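Side-chain contacts in CofB (Escherichia coli, PDB 5AX6), which serves as the trimeric minor pilin of the CFA/III type IVb pilus of enterotoxigenic Escherichia coli and probably helps in assembling that pilus: residues Glu300-Asp303 with Lys307-Ser310; Ser360-Thr365 with Pro475-Val480; Asp387-Pro392 with Thr484-Glu489; Gly433-Tyr438 with Asp463-Thr468; Thr442-Asn447 with Trp453-Thr458. One frame throughout, in Å; residues are numbered along the deposited sequence.

In the fold
Contact 1 comes first along the chain, in the beta-repeat region; the other four lie in the C-terminal domain, and contacts 1 and 4 are centred 59 Å apart in an elongated subunit. Contacts 2 and 3 sit near the two ends of strand 478-487, their centres 33 Å apart, and their segments alternate along the chain. Contact 5, the hairpin of strands 438-448 and 452-463, is nested inside the loops closed by contacts 2, 3 and 4. It touches contact 2, through Leu478 and Val480, where two sheets face each other. Contact 4 is centred about 15 Å from contact 2 without touching it. Contacts 1, 3, 4 and 5 also meet neighbouring subunits, tying them to the trimer.

Contact 1: Glu300-Asp303 with Lys307-Ser310; sequences EGKD and KDAS
Gly301 and Ala309 form the central hydrogen-bonded pair of an antiparallel beta hairpin, strands 294-302 and 308-315 of the beta-repeat region. Gly301 N gives to Ala309 O and Ala309 N returns a bond to Gly301 O, both at 3.0 Å, and these two bonds make this the tight part of the contact. The second is the more bent, with 140° at its hydrogen. Ala309 CB packs 4.0 Å from Asp303 N, and Val390 of the second subunit packs against Asp303 and Ala309. Gly301 and Lys302 also pair with a strand of that subunit, which carries the sheet across the interface.

Around Glu300, Lys302 and Asp308 the pairing is looser, because the side chains diverge. Glu300 OE1 lies 3.1 Å from Asp308 OD1, two acceptors with their carboxylate planes 30° apart. Such proximity would probably favour protonation of one of them. Lys302 NZ, 4.4 Å from Asp308 OD1, is too distant for a salt bridge but may soften the repulsion. Glu300 OE2 is hydrogen-bonded to Thr289 OG1 of the third subunit.

The solvent side is at Lys307, whose chain leads away while its backbone is gripped twice. Asp303 N donates to Lys307 O at 2.9 Å. The Asp303 carboxylate lies alongside Lys307, pointing the same way: CG stands between the backbone N and the carbonyl carbon (chi1 74°). Asp303 OD1 takes a weak bond from Asn305 N and, at 2.6 Å, one from Lys307 N, which arrives on the syn side, well out of the carboxylate plane.

Contact 2: Ser360-Thr365 with Pro475-Val480; sequences SDLVIT and PKFLSV
Pro475 opens the segment by meeting Leu362 more closely than carbon atoms usually do: Leu362 CD2 lies 3.4 Å from Pro475 CA and equally 3.4 Å from Pro475 CB, and the two side chains cross at about a right angle. The methyl thus presses on the start of the proline ring.

Lys476 follows and turns its ammonium group to other partners, Tyr419 O and Ser357 OG. Together with its neighbours it forms a type I beta turn, Pro475 to Leu478, closed by Leu478 N to Pro475 O at 3.1 Å. This turn links strand 468-473 to strand 478-487, which belong to two different sheets of the C-terminal domain. The end of helix 359-362 lies against it, and Leu362 is also bonded through its backbone to Leu473.

Phe477 then holds its CG between the backbone N and the carbonyl carbon (chi1 40°), and the ring folds back along the turn. Pro475 CB sits 3.6 Å above one face of the Phe477 ring, offset toward the rim. The Leu362 side chain runs against that of Phe477, and Leu362 CD1 meets Phe477 CE2 at 3.8 Å, obliquely to the ring.

Leu478 begins the strand and points its CD2 into the hairpin of the facing sheet, 3.6 Å from Ala457 CB.

Contact 3: Asp387-Pro392 with Thr484-Glu489; sequences DCPVSP and TWCSTE
Pro389 brings a ring to the contact with Cys486, but only by its rim: Pro389 CD is 4.2 Å from Cys486 SG. The carbonyl of the Asp387-Cys388 peptide is also near, Asp387 O being 4.3 Å from Cys486 SG. The indole of Trp485 leaves the strand on the other side, where it packs on Arg400 and Ser402 of strand 398-409. No aromatic face therefore covers the junction from within the two segments.

What joins them is covalent. Cys388 SG and Cys486 SG form a disulfide of 2.1 Å, with chi3 at -88°, close to perpendicular, as a relaxed bridge prefers, and of left-handed sense. Each sulfur stands anti to its own carbonyl carbon, chi1 being -69° for Cys388 and -66° for Cys486, and both CB atoms point at the opposite segment. The CB atoms of Cys388 and Cys486 end 3.8 Å apart, and the CA atoms 5.9 Å.

Cys486 N is bonded to Thr345 OG1 of strand 341-353; on the other half of the bridge, Pro399 and Leu397 pack on Cys388. Just beyond, Ser487 OG accepts from Glu489 N at 3.0 Å, an ST turn that ends strand 478-487.

The bridge fastens a loop to the last strand of the C-terminal domain. Ser391 and Pro392 pair antiparallel with a strand of the third subunit, so the cross-link probably restrains a segment of the trimer interface. With little beside the Pro389-Cys486 contact and no hydrogen bond between the segments, their attachment rests chiefly on the sulfur-sulfur bond, which is consistent with folding in an oxidising compartment such as the periplasm.

Contact 4: Gly433-Tyr438 with Asp463-Thr468; sequences GGQLGY and DPLTNT
Tyr438 and Pro464 meet where the hairpin of strands 452-463 and 468-473 turns round a G1 beta bulge, Asn467 and Thr468 both facing Asp463. The apolar part is a CH-pi contact: Pro464 CG lies over one face of the Tyr438 ring, 4.2 Å from its centroid and 28° off the normal. CB of Pro464 is displaced toward the hydroxyl end, 3.6 Å from Tyr438 OH. The same proline leans on the backbone, its CD 3.6 Å from Gly437 CA. Tyr438 also meets Tyr438 of both other subunits edge-to-face, consistent with a place near the trimer axis.

A second van der Waals contact sets an amide oxygen against a methyl. Gln435, with CG anti to the backbone N (chi1 -179°) and an extended chain, reaches across until its OE1 is 3.3 Å from Leu465 CD2, the two side chains coming from opposite directions.

Polar bonding between the segments passes through water. One water accepts from Gln435 NE2 at 3.1 Å and donates to Asp463 OD2 at 2.6 Å, so the amide and carboxylate are bridged. The other oxygen, Asp463 OD1, stays within its own turn, taking a weak bond from Leu465 N at 3.0 Å.

Contact 5: Thr442-Asn447 with Trp453-Thr458; sequences TAIQVN and WYITAT
Ile444 and Ala457 face each other as a non-hydrogen-bonded pair of an antiparallel beta hairpin, strands 438-448 and 452-463; the segment axes run at 163°. Followed outward, Ile444 CB first passes Thr456 O at 4.2 Å. With CG2 anti to the backbone N and CG1 anti to the carbonyl carbon, the two branches part: CG2 lies 3.7 Å from Thr456 O and 4.1 Å from Ile455 CG2, the two isoleucine side chains crossing at a slant, and CG1 goes to Ala457 CB at 3.9 Å. The tip, CD1, leaves the hairpin and packs on Val480 of strand 478-487, in the facing sheet.

Val446 and Ile455 lie on this apolar face too, side by side and pointing the same way. CG1 of Val446 turns to the neighbouring indole, 3.7 Å from Trp453 CE3; Trp453 NE1 is bonded to Gln386.

The face of Ala443, Gln445, Asn447, Tyr454, Thr456 and Thr458 is largely polar; the second subunit is met from both faces, by its Ala406 on Ile444 and by its Arg430 and Ala427 here. Gln445 NE2 donates to Asn447 OD1 at 2.9 Å, nearly straight (166°) and within both amide planes, on a lone pair of the acceptor. This fixes the rotation of the Gln445 amide and directs its OE1 to Arg430 N of the second subunit, while Asn447 ND2 reaches Ala427 O there.

Between the faces, Thr458 O is gripped twice, by Ala443 N at 3.0 Å in the carbonyl plane and by Thr442 OG1 at 2.9 Å, 42° out of it.

Contact 1: Glu300-Asp303 with Lys307-Ser310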
# COMPACT_ATOMS: atom_id res chain seq x y z
N GLU A 300 -6.28 11.00 -13.67
CA GLU A 300 -7.57 11.55 -14.04
C GLU A 300 -8.12 10.83 -15.26
O GLU A 300 -7.35 10.39 -16.12
CB GLU A 300 -7.45 13.05 -14.33
CG GLU A 300 -7.20 13.90 -13.12
CD GLU A 300 -8.47 14.21 -12.33
OE1 GLU A 300 -9.53 13.61 -12.61
OE2 GLU A 300 -8.39 15.07 -11.42
N GLY A 301 -9.43 10.70 -15.33
CA GLY A 301 -10.09 10.14 -16.48
C GLY A 301 -11.50 10.69 -16.64
O GLY A 301 -11.90 11.60 -15.92
N LYS A 302 -12.24 10.12 -17.57
CA LYS A 302 -13.63 10.52 -17.79
C LYS A 302 -14.49 9.27 -17.89
O LYS A 302 -14.06 8.26 -18.46
CB LYS A 302 -13.74 11.35 -19.07
CG LYS A 302 -12.95 12.64 -19.07
CD LYS A 302 -13.77 13.80 -18.53
CE LYS A 302 -13.04 15.13 -18.68
NZ LYS A 302 -12.77 15.77 -17.35
N ASP A 303 -15.70 9.34 -17.35
CA ASP A 303 -16.61 8.20 -17.43
C ASP A 303 -17.36 8.22 -18.76
O ASP A 303 -17.11 9.09 -19.59
CB ASP A 303 -17.58 8.18 -16.24
CG ASP A 303 -18.67 9.24 -16.32
OD1 ASP A 303 -18.67 10.10 -17.23
OD2 ASP A 303 -19.55 9.21 -15.42
N LYS A 307 -18.15 12.61 -17.78
CA LYS A 307 -18.02 13.25 -16.47
C LYS A 307 -16.68 12.92 -15.81
O LYS A 307 -16.06 11.88 -16.06
CB LYS A 307 -19.17 12.82 -15.55
CG LYS A 307 -20.55 13.08 -16.13
CD LYS A 307 -20.68 14.51 -16.62
CE LYS A 307 -22.13 14.86 -16.95
NZ LYS A 307 -22.34 16.34 -17.05
N ASP A 308 -16.24 13.83 -14.94
CA ASP A 308 -14.97 13.69 -14.24
C ASP A 308 -14.92 12.38 -13.46
O ASP A 308 -15.88 11.99 -12.81
CB ASP A 308 -14.74 14.87 -13.30
CG ASP A 308 -13.36 14.85 -12.67
OD1 ASP A 308 -12.44 14.26 -13.27
OD2 ASP A 308 -13.21 15.42 -11.56
N ALA A 309 -13.77 11.71 -13.54
CA ALA A 309 -13.58 10.46 -12.83
C ALA A 309 -12.08 10.20 -12.66
O ALA A 309 -11.26 11.06 -12.92
CB ALA A 309 -14.26 9.30 -13.59
N SER A 310 -11.73 9.01 -12.20
CA SER A 310 -10.32 8.66 -12.14
C SER A 310 -10.18 7.16 -12.33
O SER A 310 -11.17 6.43 -12.36
CB SER A 310 -9.68 9.09 -10.81
OG SER A 310 -10.21 8.36 -9.71

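Contact 2: Ser360-Thr365 with Pro475-Val480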
# COMPACT_ATOMS: atom_id res chain seq x y z
N SER A 360 -13.52 -44.04 -44.06
CA SER A 360 -14.23 -44.91 -43.12
C SER A 360 -14.59 -44.16 -41.84
O SER A 360 -15.66 -44.38 -41.27
CB SER A 360 -13.40 -46.16 -42.79
OG SER A 360 -12.22 -45.83 -42.08
N ASP A 361 -13.70 -43.28 -41.39
CA ASP A 361 -13.96 -42.48 -40.21
C ASP A 361 -14.88 -41.30 -40.53
O ASP A 361 -15.78 -40.98 -39.76
CB ASP A 361 -12.65 -41.97 -39.60
CG ASP A 361 -11.82 -43.09 -38.98
OD1 ASP A 361 -12.42 -44.05 -38.44
OD2 ASP A 361 -10.58 -43.01 -39.04
N LEU A 362 -14.63 -40.68 -41.68
CA LEU A 362 -15.30 -39.44 -42.08
C LEU A 362 -16.77 -39.61 -42.45
O LEU A 362 -17.60 -38.79 -42.06
CB LEU A 362 -14.57 -38.81 -43.28
CG LEU A 362 -13.40 -37.86 -43.07
CD1 LEU A 362 -12.75 -37.53 -44.41
CD2 LEU A 362 -13.86 -36.58 -42.38
N VAL A 363 -17.08 -40.64 -43.23
CA VAL A 363 -18.42 -40.71 -43.80
C VAL A 363 -19.39 -41.40 -42.85
O VAL A 363 -19.15 -42.52 -42.41
CB VAL A 363 -18.43 -41.45 -45.16
CG1 VAL A 363 -19.86 -41.60 -45.66
CG2 VAL A 363 -17.59 -40.70 -46.17
N ILE A 364 -20.47 -40.71 -42.53
CA ILE A 364 -21.57 -41.31 -41.79
C ILE A 364 -22.48 -42.00 -42.80
O ILE A 364 -23.23 -41.34 -43.51
CB ILE A 364 -22.36 -40.26 -41.00
CG1 ILE A 364 -21.44 -39.57 -39.99
CG2 ILE A 364 -23.53 -40.90 -40.27
CD1 ILE A 364 -22.12 -38.43 -39.26
N THR A 365 -22.42 -43.33 -42.86
CA THR A 365 -23.05 -44.04 -43.98
C THR A 365 -24.58 -44.07 -43.96
O THR A 365 -25.21 -44.14 -45.01
CB THR A 365 -22.53 -45.49 -44.08
OG1 THR A 365 -22.53 -46.10 -42.79
CG2 THR A 365 -21.12 -45.50 -44.63
N PRO A 475 -14.54 -33.71 -39.44
CA PRO A 475 -13.58 -33.73 -40.55
C PRO A 475 -12.36 -32.80 -40.38
O PRO A 475 -12.48 -31.71 -39.83
CB PRO A 475 -14.42 -33.26 -41.74
CG PRO A 475 -15.51 -32.45 -41.16
CD PRO A 475 -15.73 -32.90 -39.74
N LYS A 476 -11.20 -33.26 -40.86
CA LYS A 476 -9.97 -32.46 -40.79
C LYS A 476 -10.05 -31.22 -41.66
O LYS A 476 -9.19 -30.33 -41.55
CB LYS A 476 -8.76 -33.30 -41.22
CG LYS A 476 -8.90 -33.82 -42.65
CD LYS A 476 -7.62 -34.45 -43.15
CE LYS A 476 -7.79 -34.95 -44.59
NZ LYS A 476 -6.64 -35.76 -45.06
N PHE A 477 -11.05 -31.15 -42.53
CA PHE A 477 -11.22 -29.96 -43.36
C PHE A 477 -12.32 -29.04 -42.81
O PHE A 477 -12.98 -28.30 -43.55
CB PHE A 477 -11.49 -30.33 -44.83
CG PHE A 477 -12.41 -31.50 -45.02
CD1 PHE A 477 -13.79 -31.33 -45.03
CD2 PHE A 477 -11.90 -32.78 -45.24
CE1 PHE A 477 -14.65 -32.42 -45.24
CE2 PHE A 477 -12.75 -33.87 -45.45
CZ PHE A 477 -14.12 -33.68 -45.45
N LEU A 478 -12.48 -29.09 -41.49
CA LEU A 478 -13.27 -28.12 -40.74
C LEU A 478 -12.42 -27.74 -39.53
O LEU A 478 -11.99 -28.62 -38.78
CB LEU A 478 -14.62 -28.69 -40.29
CG LEU A 478 -15.44 -27.81 -39.34
CD1 LEU A 478 -15.81 -26.50 -40.03
CD2 LEU A 478 -16.71 -28.52 -38.82
N SER A 479 -12.16 -26.45 -39.36
CA SER A 479 -11.40 -26.04 -38.19
C SER A 479 -12.13 -24.92 -37.47
O SER A 479 -12.95 -24.23 -38.06
CB SER A 479 -9.99 -25.59 -38.57
OG SER A 479 -10.02 -24.43 -39.38
N VAL A 480 -11.82 -24.75 -36.19
CA VAL A 480 -12.54 -23.79 -35.38
C VAL A 480 -11.58 -23.02 -34.49
O VAL A 480 -10.52 -23.53 -34.13
CB VAL A 480 -13.59 -24.47 -34.47
CG1 VAL A 480 -14.77 -24.98 -35.30
CG2 VAL A 480 -12.94 -25.59 -33.62

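Contact 3: Asp387-Pro392 with Thr484-Glu489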
# COMPACT_ATOMS: atom_id res chain seq x y z
N ASP A 387 -10.79 -24.98 -14.36
CA ASP A 387 -11.23 -24.58 -13.02
C ASP A 387 -11.48 -23.09 -13.02
O ASP A 387 -10.66 -22.33 -13.52
CB ASP A 387 -10.18 -24.93 -11.97
CG ASP A 387 -9.98 -26.43 -11.83
OD1 ASP A 387 -10.99 -27.16 -11.81
OD2 ASP A 387 -8.81 -26.86 -11.76
N CYS A 388 -12.60 -22.66 -12.46
CA CYS A 388 -12.88 -21.23 -12.42
C CYS A 388 -12.23 -20.61 -11.20
O CYS A 388 -12.01 -21.30 -10.20
CB CYS A 388 -14.38 -20.99 -12.45
SG CYS A 388 -15.05 -21.45 -14.09
N PRO A 389 -11.91 -19.31 -11.27
CA PRO A 389 -11.26 -18.64 -10.14
C PRO A 389 -12.24 -18.30 -9.03
O PRO A 389 -13.44 -18.54 -9.16
CB PRO A 389 -10.68 -17.37 -10.77
CG PRO A 389 -11.59 -17.08 -11.92
CD PRO A 389 -12.05 -18.43 -12.45
N VAL A 390 -11.72 -17.76 -7.93
CA VAL A 390 -12.54 -17.35 -6.81
C VAL A 390 -13.51 -16.25 -7.24
O VAL A 390 -13.17 -15.37 -8.02
CB VAL A 390 -11.68 -16.84 -5.62
CG1 VAL A 390 -12.56 -16.26 -4.52
CG2 VAL A 390 -10.80 -17.96 -5.08
N SER A 391 -14.74 -16.32 -6.74
CA SER A 391 -15.71 -15.27 -7.02
C SER A 391 -16.33 -14.79 -5.72
O SER A 391 -16.34 -15.51 -4.72
CB SER A 391 -16.79 -15.78 -7.99
OG SER A 391 -17.52 -16.85 -7.42
N PRO A 392 -16.84 -13.55 -5.73
CA PRO A 392 -17.41 -12.98 -4.50
C PRO A 392 -18.74 -13.60 -4.12
O PRO A 392 -19.42 -14.19 -4.97
CB PRO A 392 -17.59 -11.50 -4.85
CG PRO A 392 -17.63 -11.45 -6.33
CD PRO A 392 -16.82 -12.59 -6.84
N THR A 484 -12.57 -20.14 -24.51
CA THR A 484 -12.88 -20.69 -23.21
C THR A 484 -12.80 -19.59 -22.16
O THR A 484 -11.90 -18.74 -22.22
CB THR A 484 -11.91 -21.84 -22.83
OG1 THR A 484 -10.57 -21.33 -22.72
CG2 THR A 484 -11.97 -22.94 -23.88
N TRP A 485 -13.73 -19.60 -21.20
CA TRP A 485 -13.74 -18.57 -20.16
C TRP A 485 -14.65 -19.06 -19.03
O TRP A 485 -15.21 -20.14 -19.13
CB TRP A 485 -14.19 -17.21 -20.72
CG TRP A 485 -15.67 -17.06 -21.06
CD1 TRP A 485 -16.60 -16.35 -20.35
CD2 TRP A 485 -16.37 -17.62 -22.19
NE1 TRP A 485 -17.83 -16.43 -20.97
CE2 TRP A 485 -17.71 -17.20 -22.10
CE3 TRP A 485 -15.98 -18.42 -23.28
CZ2 TRP A 485 -18.68 -17.57 -23.04
CZ3 TRP A 485 -16.96 -18.79 -24.21
CH2 TRP A 485 -18.29 -18.36 -24.09
N CYS A 486 -14.76 -18.30 -17.96
CA CYS A 486 -15.72 -18.64 -16.91
C CYS A 486 -16.70 -17.50 -16.75
O CYS A 486 -16.33 -16.33 -16.96
CB CYS A 486 -15.02 -18.93 -15.57
SG CYS A 486 -13.96 -20.40 -15.57
N SER A 487 -17.93 -17.80 -16.37
CA SER A 487 -18.97 -16.79 -16.32
C SER A 487 -20.11 -17.18 -15.38
O SER A 487 -20.37 -18.36 -15.17
CB SER A 487 -19.53 -16.55 -17.72
OG SER A 487 -20.49 -15.50 -17.74
N THR A 488 -20.81 -16.18 -14.85
CA THR A 488 -22.05 -16.43 -14.13
C THR A 488 -23.17 -16.78 -15.12
O THR A 488 -24.19 -17.35 -14.73
CB THR A 488 -22.47 -15.23 -13.30
OG1 THR A 488 -22.43 -14.05 -14.11
CG2 THR A 488 -21.54 -15.07 -12.11
N GLU A 489 -22.97 -16.44 -16.39
CA GLU A 489 -23.89 -16.84 -17.45
C GLU A 489 -23.64 -18.31 -17.76
O GLU A 489 -22.52 -18.70 -18.10
CB GLU A 489 -23.70 -15.97 -18.71
CG GLU A 489 -23.87 -14.47 -18.45
CD GLU A 489 -23.50 -13.61 -19.66
OE1 GLU A 489 -24.08 -13.82 -20.75
OE2 GLU A 489 -22.63 -12.72 -19.52

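Contact 4: Gly433-Tyr438 with Asp463-Thr468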
# COMPACT_ATOMS: atom_id res chain seq x y z
N GLY A 433 -5.51 -27.80 -51.88
CA GLY A 433 -6.77 -27.23 -52.34
C GLY A 433 -7.98 -28.13 -52.17
O GLY A 433 -9.07 -27.65 -51.84
N GLY A 434 -7.80 -29.43 -52.40
CA GLY A 434 -8.89 -30.38 -52.33
C GLY A 434 -9.73 -30.43 -53.60
O GLY A 434 -9.58 -29.59 -54.49
N GLN A 435 -10.61 -31.43 -53.68
CA GLN A 435 -11.58 -31.53 -54.78
C GLN A 435 -12.95 -31.17 -54.22
O GLN A 435 -13.57 -31.98 -53.54
CB GLN A 435 -11.59 -32.93 -55.38
CG GLN A 435 -12.54 -33.12 -56.55
CD GLN A 435 -12.83 -34.59 -56.86
OE1 GLN A 435 -12.39 -35.11 -57.88
NE2 GLN A 435 -13.56 -35.25 -55.97
N LEU A 436 -13.43 -29.96 -54.51
CA LEU A 436 -14.55 -29.43 -53.73
C LEU A 436 -15.92 -29.68 -54.35
O LEU A 436 -16.13 -29.53 -55.56
CB LEU A 436 -14.35 -27.93 -53.49
CG LEU A 436 -13.09 -27.54 -52.70
CD1 LEU A 436 -13.21 -26.12 -52.13
CD2 LEU A 436 -12.74 -28.54 -51.59
N GLY A 437 -16.87 -30.08 -53.50
CA GLY A 437 -18.26 -30.19 -53.91
C GLY A 437 -19.02 -28.95 -53.45
O GLY A 437 -18.41 -27.88 -53.31
N TYR A 438 -20.32 -29.08 -53.23
CA TYR A 438 -21.12 -27.96 -52.74
C TYR A 438 -21.35 -28.13 -51.25
O TYR A 438 -21.68 -29.21 -50.77
CB TYR A 438 -22.48 -27.88 -53.44
CG TYR A 438 -22.42 -27.95 -54.94
CD1 TYR A 438 -21.28 -27.55 -55.63
CD2 TYR A 438 -23.50 -28.43 -55.67
CE1 TYR A 438 -21.22 -27.63 -57.02
CE2 TYR A 438 -23.45 -28.52 -57.05
CZ TYR A 438 -22.31 -28.12 -57.72
OH TYR A 438 -22.27 -28.20 -59.09
N ASP A 463 -21.52 -34.04 -53.71
CA ASP A 463 -20.47 -34.28 -54.70
C ASP A 463 -21.08 -34.26 -56.10
O ASP A 463 -21.77 -35.19 -56.49
CB ASP A 463 -19.79 -35.63 -54.43
CG ASP A 463 -18.55 -35.86 -55.30
OD1 ASP A 463 -18.41 -35.19 -56.35
OD2 ASP A 463 -17.72 -36.71 -54.94
N PRO A 464 -20.83 -33.18 -56.86
CA PRO A 464 -21.45 -33.02 -58.18
C PRO A 464 -20.87 -33.98 -59.23
O PRO A 464 -21.56 -34.32 -60.19
CB PRO A 464 -21.13 -31.56 -58.55
CG PRO A 464 -19.92 -31.22 -57.74
CD PRO A 464 -20.01 -32.02 -56.47
N LEU A 465 -19.64 -34.43 -59.02
CA LEU A 465 -18.99 -35.38 -59.92
C LEU A 465 -19.70 -36.73 -59.94
O LEU A 465 -19.82 -37.36 -61.00
CB LEU A 465 -17.53 -35.58 -59.52
CG LEU A 465 -16.49 -34.84 -60.37
CD1 LEU A 465 -16.96 -33.43 -60.69
CD2 LEU A 465 -15.14 -34.81 -59.67
N THR A 466 -20.18 -37.18 -58.78
CA THR A 466 -20.82 -38.48 -58.69
C THR A 466 -22.29 -38.35 -58.30
O THR A 466 -22.99 -39.35 -58.13
CB THR A 466 -20.11 -39.38 -57.67
OG1 THR A 466 -20.24 -38.82 -56.35
CG2 THR A 466 -18.64 -39.52 -58.02
N ASN A 467 -22.76 -37.11 -58.17
CA ASN A 467 -24.14 -36.84 -57.77
C ASN A 467 -24.50 -37.55 -56.46
O ASN A 467 -25.56 -38.16 -56.35
CB ASN A 467 -25.11 -37.25 -58.87
CG ASN A 467 -25.46 -36.10 -59.79
OD1 ASN A 467 -24.68 -35.17 -59.97
ND2 ASN A 467 -26.66 -36.15 -60.36
N THR A 468 -23.61 -37.46 -55.48
CA THR A 468 -23.77 -38.18 -54.23
C THR A 468 -23.80 -37.21 -53.06
O THR A 468 -23.01 -36.27 -53.00
CB THR A 468 -22.64 -39.21 -54.03
OG1 THR A 468 -22.58 -40.09 -55.16
CG2 THR A 468 -22.86 -40.02 -52.76
O HOH W 1 -15.68 -37.42 -56.33

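Contact 5: Thr442-Asn447 with Trp453-Thr458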
# COMPACT_ATOMS: atom_id res chain seq x y z
N THR A 442 -22.55 -26.83 -41.71
CA THR A 442 -22.04 -27.64 -40.61
C THR A 442 -22.80 -27.34 -39.32
O THR A 442 -23.19 -26.20 -39.05
CB THR A 442 -20.52 -27.41 -40.38
OG1 THR A 442 -20.08 -28.19 -39.27
CG2 THR A 442 -20.24 -25.94 -40.08
N ALA A 443 -23.03 -28.40 -38.55
CA ALA A 443 -23.58 -28.28 -37.22
C ALA A 443 -22.49 -28.61 -36.22
O ALA A 443 -21.96 -29.72 -36.22
CB ALA A 443 -24.79 -29.22 -37.04
N ILE A 444 -22.14 -27.64 -35.38
CA ILE A 444 -21.07 -27.84 -34.41
C ILE A 444 -21.68 -27.86 -33.02
O ILE A 444 -22.39 -26.93 -32.62
CB ILE A 444 -19.98 -26.76 -34.52
CG1 ILE A 444 -19.30 -26.86 -35.90
CG2 ILE A 444 -18.94 -26.95 -33.43
CD1 ILE A 444 -18.50 -25.61 -36.34
N GLN A 445 -21.43 -28.94 -32.30
CA GLN A 445 -22.02 -29.15 -30.99
C GLN A 445 -20.94 -29.17 -29.92
O GLN A 445 -19.84 -29.69 -30.15
CB GLN A 445 -22.80 -30.47 -30.96
CG GLN A 445 -23.65 -30.72 -29.72
CD GLN A 445 -24.60 -31.89 -29.93
OE1 GLN A 445 -25.51 -31.82 -30.75
NE2 GLN A 445 -24.37 -32.98 -29.20
N VAL A 446 -21.26 -28.60 -28.77
CA VAL A 446 -20.37 -28.61 -27.62
C VAL A 446 -21.11 -29.22 -26.46
O VAL A 446 -22.21 -28.78 -26.12
CB VAL A 446 -19.89 -27.19 -27.25
CG1 VAL A 446 -19.16 -27.19 -25.90
CG2 VAL A 446 -18.99 -26.63 -28.38
N ASN A 447 -20.49 -30.22 -25.85
CA ASN A 447 -21.02 -30.89 -24.68
C ASN A 447 -19.96 -30.97 -23.59
O ASN A 447 -18.78 -30.77 -23.86
CB ASN A 447 -21.50 -32.30 -25.04
CG ASN A 447 -22.55 -32.28 -26.14
OD1 ASN A 447 -22.26 -32.58 -27.30
ND2 ASN A 447 -23.76 -31.89 -25.78
N TRP A 453 -14.62 -31.33 -21.93
CA TRP A 453 -15.39 -30.72 -23.02
C TRP A 453 -15.33 -31.61 -24.24
O TRP A 453 -14.25 -32.07 -24.61
CB TRP A 453 -14.84 -29.35 -23.45
CG TRP A 453 -15.01 -28.20 -22.49
CD1 TRP A 453 -14.03 -27.60 -21.78
CD2 TRP A 453 -16.22 -27.50 -22.18
NE1 TRP A 453 -14.54 -26.57 -21.03
CE2 TRP A 453 -15.89 -26.48 -21.27
CE3 TRP A 453 -17.56 -27.62 -22.61
CZ2 TRP A 453 -16.84 -25.60 -20.75
CZ3 TRP A 453 -18.50 -26.75 -22.08
CH2 TRP A 453 -18.14 -25.75 -21.16
N TYR A 454 -16.46 -31.81 -24.91
CA TYR A 454 -16.48 -32.54 -26.17
C TYR A 454 -16.99 -31.67 -27.29
O TYR A 454 -18.10 -31.17 -27.22
CB TYR A 454 -17.36 -33.78 -26.07
CG TYR A 454 -16.98 -34.70 -24.94
CD1 TYR A 454 -15.97 -35.65 -25.09
CD2 TYR A 454 -17.63 -34.61 -23.72
CE1 TYR A 454 -15.63 -36.49 -24.03
CE2 TYR A 454 -17.29 -35.46 -22.67
CZ TYR A 454 -16.29 -36.39 -22.84
OH TYR A 454 -15.97 -37.23 -21.79
N ILE A 455 -16.18 -31.49 -28.33
CA ILE A 455 -16.59 -30.70 -29.47
C ILE A 455 -16.65 -31.60 -30.68
O ILE A 455 -15.66 -32.26 -31.02
CB ILE A 455 -15.64 -29.51 -29.75
CG1 ILE A 455 -15.51 -28.61 -28.51
CG2 ILE A 455 -16.21 -28.66 -30.88
CD1 ILE A 455 -14.25 -28.84 -27.68
N THR A 456 -17.82 -31.64 -31.32
CA THR A 456 -18.01 -32.50 -32.48
C THR A 456 -18.75 -31.74 -33.55
O THR A 456 -19.30 -30.67 -33.28
CB THR A 456 -18.80 -33.76 -32.14
OG1 THR A 456 -20.08 -33.38 -31.60
CG2 THR A 456 -18.04 -34.60 -31.12
N ALA A 457 -18.78 -32.30 -34.75
CA ALA A 457 -19.37 -31.60 -35.88
C ALA A 457 -19.81 -32.56 -36.97
O ALA A 457 -19.14 -33.56 -37.24
CB ALA A 457 -18.37 -30.59 -36.46
N THR A 458 -20.93 -32.25 -37.61
CA THR A 458 -21.26 -32.91 -38.87
C THR A 458 -21.23 -31.86 -39.98
O THR A 458 -21.52 -30.69 -39.74
CB THR A 458 -22.65 -33.60 -38.84
OG1 THR A 458 -23.65 -32.62 -38.54
CG2 THR A 458 -22.67 -34.68 -37.78
O HOH W 2 -20.14 -32.58 -28.88